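Local coordinates for protein type III effector NopAA (Sinorhizobium fredii USDA 257, PDB 6SDU) that hydrolyses xyloglucan as a secreted effector of a plant-symbiotic bacterium and probably has the cellulase-type activity of glycosyl hydrolase family 12, at residues A[56-66]-A[220-231]. Residues are numbered along the deposited sequence; the frame is centred on the assembly and turned at random.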
loop_
_atom_site.group_PDB
_atom_site.type_symbol
_atom_site.label_atom_id
_atom_site.label_comp_id
_atom_site.label_asym_id
_atom_site.label_seq_id
_atom_site.Cartn_x
_atom_site.Cartn_y
_atom_site.Cartn_z
ATOM N N ASN A 56 9.314 14.235 -2.767
ATOM C CA ASN A 56 9.343 13.343 -1.621
ATOM C C ASN A 56 8.269 13.604 -0.564
ATOM O O ASN A 56 8.194 12.842 0.403
ATOM C CB ASN A 56 10.757 13.334 -1.032
ATOM C CG ASN A 56 11.797 12.824 -2.057
ATOM O OD1 ASN A 56 11.601 11.777 -2.698
ATOM N ND2 ASN A 56 12.884 13.574 -2.225
ATOM N N ARG A 57 7.447 14.651 -0.686
ATOM C CA ARG A 57 6.521 15.005 0.394
ATOM C C ARG A 57 5.142 15.341 -0.158
ATOM O O ARG A 57 5.002 16.236 -0.992
ATOM C CB ARG A 57 7.044 16.189 1.207
ATOM C CG ARG A 57 6.140 16.589 2.343
ATOM C CD ARG A 57 6.620 17.870 2.982
ATOM N NE ARG A 57 7.783 17.632 3.829
ATOM C CZ ARG A 57 7.738 17.610 5.156
ATOM N NH1 ARG A 57 6.581 17.819 5.778
ATOM N NH2 ARG A 57 8.845 17.378 5.859
ATOM N N TRP A 58 4.120 14.667 0.376
ATOM C CA TRP A 58 2.747 14.824 -0.071
ATOM C C TRP A 58 1.786 14.531 1.074
ATOM O O TRP A 58 2.183 14.113 2.171
ATOM C CB TRP A 58 2.447 13.942 -1.291
ATOM C CG TRP A 58 2.482 12.472 -1.096
ATOM C CD1 TRP A 58 3.602 11.665 -1.049
ATOM C CD2 TRP A 58 1.352 11.589 -1.024
ATOM N NE1 TRP A 58 3.223 10.345 -0.912
ATOM C CE2 TRP A 58 1.854 10.269 -0.892
ATOM C CE3 TRP A 58 -0.032 11.785 -1.069
ATOM C CZ2 TRP A 58 1.013 9.150 -0.804
ATOM C CZ3 TRP A 58 -0.866 10.678 -0.942
ATOM C CH2 TRP A 58 -0.340 9.374 -0.821
ATOM N N SER A 59 0.515 14.843 0.825
ATOM C CA SER A 59 -0.527 14.707 1.823
ATOM C C SER A 59 -1.856 14.439 1.120
ATOM O O SER A 59 -2.021 14.748 -0.067
ATOM C CB SER A 59 -0.560 15.987 2.687
ATOM O OG SER A 59 -1.809 16.173 3.299
ATOM N N VAL A 60 -2.794 13.841 1.862
ATOM C CA VAL A 60 -4.161 13.621 1.397
ATOM C C VAL A 60 -5.128 13.710 2.582
ATOM O O VAL A 60 -4.841 13.207 3.679
ATOM C CB VAL A 60 -4.303 12.273 0.666
ATOM C CG1 VAL A 60 -3.893 11.127 1.584
ATOM C CG2 VAL A 60 -5.733 12.109 0.181
ATOM N N TRP A 61 -6.254 14.398 2.375
ATOM C CA TRP A 61 -7.373 14.437 3.320
ATOM C C TRP A 61 -8.594 13.801 2.687
ATOM O O TRP A 61 -8.872 14.044 1.514
ATOM C CB TRP A 61 -7.708 15.854 3.730
ATOM C CG TRP A 61 -8.962 16.011 4.535
ATOM C CD1 TRP A 61 -9.076 16.042 5.933
ATOM C CD2 TRP A 61 -10.292 16.233 4.030
ATOM N NE1 TRP A 61 -10.390 16.252 6.292
ATOM C CE2 TRP A 61 -11.154 16.394 5.159
ATOM C CE3 TRP A 61 -10.838 16.323 2.748
ATOM C CZ2 TRP A 61 -12.538 16.595 5.033
ATOM C CZ3 TRP A 61 -12.229 16.546 2.625
ATOM C CH2 TRP A 61 -13.055 16.687 3.769
ATOM N N SER A 62 -9.310 12.969 3.440
ATOM C CA SER A 62 -10.434 12.244 2.866
ATOM C C SER A 62 -11.519 12.071 3.909
ATOM O O SER A 62 -11.220 11.789 5.064
ATOM C CB SER A 62 -9.969 10.870 2.314
ATOM O OG SER A 62 -10.956 10.230 1.516
ATOM N N ASP A 63 -12.772 12.239 3.495
ATOM C CA ASP A 63 -13.974 12.063 4.322
ATOM C C ASP A 63 -14.876 10.990 3.698
ATOM O O ASP A 63 -15.828 11.311 2.982
ATOM C CB ASP A 63 -14.713 13.426 4.421
ATOM C CG ASP A 63 -15.981 13.355 5.249
ATOM O OD1 ASP A 63 -16.326 12.262 5.742
ATOM O OD2 ASP A 63 -16.652 14.408 5.402
ATOM N N GLN A 64 -14.591 9.720 3.981
ATOM C CA GLN A 64 -15.324 8.582 3.429
ATOM C C GLN A 64 -16.321 8.021 4.444
ATOM O O GLN A 64 -16.025 7.981 5.651
ATOM C CB GLN A 64 -14.342 7.492 2.995
ATOM C CG GLN A 64 -13.341 7.999 1.954
ATOM C CD GLN A 64 -14.028 8.625 0.746
ATOM O OE1 GLN A 64 -15.031 8.100 0.262
ATOM N NE2 GLN A 64 -13.465 9.722 0.229
ATOM N N PRO A 65 -17.522 7.632 4.018
ATOM C CA PRO A 65 -18.543 7.206 4.985
ATOM C C PRO A 65 -18.248 5.849 5.602
ATOM O O PRO A 65 -17.504 5.016 5.059
ATOM C CB PRO A 65 -19.820 7.153 4.143
ATOM C CG PRO A 65 -19.324 6.751 2.782
ATOM C CD PRO A 65 -18.006 7.497 2.626
ATOM N N ASN A 66 -18.907 5.616 6.738
ATOM C CA ASN A 66 -18.806 4.361 7.494
ATOM C C ASN A 66 -19.654 3.257 6.848
ATOM O O ASN A 66 -20.684 2.810 7.363
ATOM C CB ASN A 66 -19.219 4.557 8.943
ATOM C CG ASN A 66 -18.734 3.423 9.807
ATOM O OD1 ASN A 66 -17.644 2.906 9.582
ATOM N ND2 ASN A 66 -19.579 2.954 10.720
ATOM N N SER A 220 -13.156 3.857 5.751
ATOM C CA SER A 220 -14.017 4.820 6.430
ATOM C C SER A 220 -13.168 5.920 7.077
ATOM O O SER A 220 -12.148 5.625 7.704
ATOM C CB SER A 220 -14.877 4.066 7.450
ATOM O OG SER A 220 -15.443 4.912 8.422
ATOM N N SER A 221 -13.569 7.189 6.904
ATOM C CA SER A 221 -12.919 8.295 7.602
ATOM C C SER A 221 -13.930 9.408 7.860
ATOM O O SER A 221 -13.676 10.566 7.511
ATOM C CB SER A 221 -11.730 8.838 6.798
ATOM O OG SER A 221 -12.135 9.324 5.534
ATOM N N PRO A 222 -15.060 9.105 8.500
ATOM C CA PRO A 222 -16.156 10.079 8.577
ATOM C C PRO A 222 -15.731 11.319 9.352
ATOM O O PRO A 222 -15.105 11.227 10.411
ATOM C CB PRO A 222 -17.261 9.316 9.307
ATOM C CG PRO A 222 -16.772 7.899 9.408
ATOM C CD PRO A 222 -15.315 7.951 9.376
ATOM N N GLY A 223 -16.088 12.479 8.820
ATOM C CA GLY A 223 -15.663 13.740 9.387
ATOM C C GLY A 223 -14.372 14.230 8.798
ATOM O O GLY A 223 -13.934 15.341 9.126
ATOM N N GLY A 224 -13.736 13.421 7.955
ATOM C CA GLY A 224 -12.498 13.815 7.326
ATOM C C GLY A 224 -11.308 13.414 8.170
ATOM O O GLY A 224 -11.277 13.692 9.369
ATOM N N LYS A 225 -10.332 12.732 7.576
ATOM C CA LYS A 225 -9.114 12.389 8.285
ATOM C C LYS A 225 -7.929 12.690 7.376
ATOM O O LYS A 225 -7.990 12.475 6.153
ATOM C CB LYS A 225 -9.140 10.931 8.752
ATOM C CG LYS A 225 -9.859 10.783 10.089
ATOM C CD LYS A 225 -10.464 9.434 10.285
ATOM C CE LYS A 225 -11.097 9.370 11.669
ATOM N NZ LYS A 225 -11.676 10.677 12.051
ATOM N N ASN A 226 -6.838 13.138 7.995
ATOM C CA ASN A 226 -5.683 13.651 7.280
ATOM C C ASN A 226 -4.525 12.670 7.380
ATOM O O ASN A 226 -4.275 12.107 8.451
ATOM C CB ASN A 226 -5.282 15.011 7.858
ATOM C CG ASN A 226 -4.311 15.751 6.966
ATOM O OD1 ASN A 226 -4.648 16.093 5.834
ATOM N ND2 ASN A 226 -3.123 16.038 7.474
ATOM N N PHE A 227 -3.812 12.478 6.262
ATOM C CA PHE A 227 -2.622 11.626 6.205
ATOM C C PHE A 227 -1.492 12.421 5.575
ATOM O O PHE A 227 -1.635 12.903 4.452
ATOM C CB PHE A 227 -2.879 10.351 5.387
ATOM C CG PHE A 227 -3.986 9.479 5.928
ATOM C CD1 PHE A 227 -5.312 9.780 5.657
ATOM C CD2 PHE A 227 -3.698 8.346 6.686
ATOM C CE1 PHE A 227 -6.333 8.971 6.134
ATOM C CE2 PHE A 227 -4.712 7.542 7.171
ATOM C CZ PHE A 227 -6.032 7.866 6.912
ATOM N N ASN A 228 -0.385 12.586 6.296
ATOM C CA ASN A 228 0.776 13.299 5.787
ATOM C C ASN A 228 1.916 12.323 5.519
ATOM O O ASN A 228 2.310 11.555 6.409
ATOM C CB ASN A 228 1.267 14.374 6.764
ATOM C CG ASN A 228 0.257 15.476 6.983
ATOM O OD1 ASN A 228 -0.159 16.139 6.038
ATOM N ND2 ASN A 228 -0.119 15.701 8.240
ATOM N N PHE A 229 2.485 12.395 4.325
ATOM C CA PHE A 229 3.629 11.562 3.988
ATOM C C PHE A 229 4.761 12.573 3.886
ATOM O O PHE A 229 4.969 13.197 2.842
ATOM C CB PHE A 229 3.369 10.755 2.711
ATOM C CG PHE A 229 2.183 9.817 2.834
ATOM C CD1 PHE A 229 2.335 8.542 3.355
ATOM C CD2 PHE A 229 0.912 10.228 2.470
ATOM C CE1 PHE A 229 1.239 7.680 3.483
ATOM C CE2 PHE A 229 -0.199 9.374 2.614
ATOM C CZ PHE A 229 -0.037 8.110 3.126
ATOM N N ASN A 230 5.530 12.687 4.972
ATOM C CA ASN A 230 6.547 13.728 5.046
ATOM C C ASN A 230 7.763 13.352 4.236
ATOM O O ASN A 230 8.445 14.230 3.693
ATOM C CB ASN A 230 6.994 13.960 6.488
ATOM C CG ASN A 230 5.874 14.386 7.374
ATOM O OD1 ASN A 230 5.065 15.241 6.999
ATOM N ND2 ASN A 230 5.822 13.820 8.578
ATOM N N ASN A 231 8.031 12.059 4.124
ATOM C CA ASN A 231 9.043 11.634 3.190
ATOM C C ASN A 231 8.611 10.321 2.566
ATOM O O ASN A 231 7.993 9.485 3.232
ATOM C CB ASN A 231 10.404 11.493 3.862
ATOM C CG ASN A 231 11.454 11.059 2.888
ATOM O OD1 ASN A 231 11.725 11.764 1.920
ATOM N ND2 ASN A 231 12.018 9.876 3.098
HETATM O O HOH W 1 3.451 16.092 4.333
HETATM O O HOH W 2 -12.208 17.280 8.777
#
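Phe229 lies over one face of the Trp58 indole in an offset stack, the ring planes 17° apart and CD2 of Phe229 3.4 Å from CZ2 of Trp58. The CB of Phe229 sits over the five-membered ring in a CH-pi contact, while CG1 of Val60 meets the edge of the phenyl ring. Trp58 reaches this place because its CG stands between backbone N and carbonyl carbon (chi1 66°), which lays the indole alongside the neighbouring strand; its buried NE1 has no polar partner in the model. Trp36 meets Trp58 edge-to-face, and Trp104 does the same to Phe227, whose own edge has Val60 O in its plane.

On the other side of the sheet, the indole of Trp61 lies obliquely against Gly224, with NE1 3.4 Å from Gly224 CA, and a water links NE1 to Gly223 O. Farther along, the Arg57 guanidinium carries Asn230 CB over one face.

Strands 57-62 and 225-231 run antiparallel, with paired backbone bonds at Trp58–Phe229, Val60–Phe227 and Ser62–Lys225. Ser62 O is gripped twice, by Lys225 N at 2.8 Å and, from the opposite face of its plane, by Ser221 OG at 2.7 Å. That same hydroxyl accepts Gln64 N, tying the two segments together beyond the strands. Gly223 N, in the type II turn from Ser221 to Gly224, donates to Asp63 OD1 at 3.1 Å from above the carboxylate plane. This is central strand pairing in one of the two sheets of the family 12 beta-jelly-roll, the face bearing Trp58, Val60, Phe227 and Phe229 turned toward the other sheet.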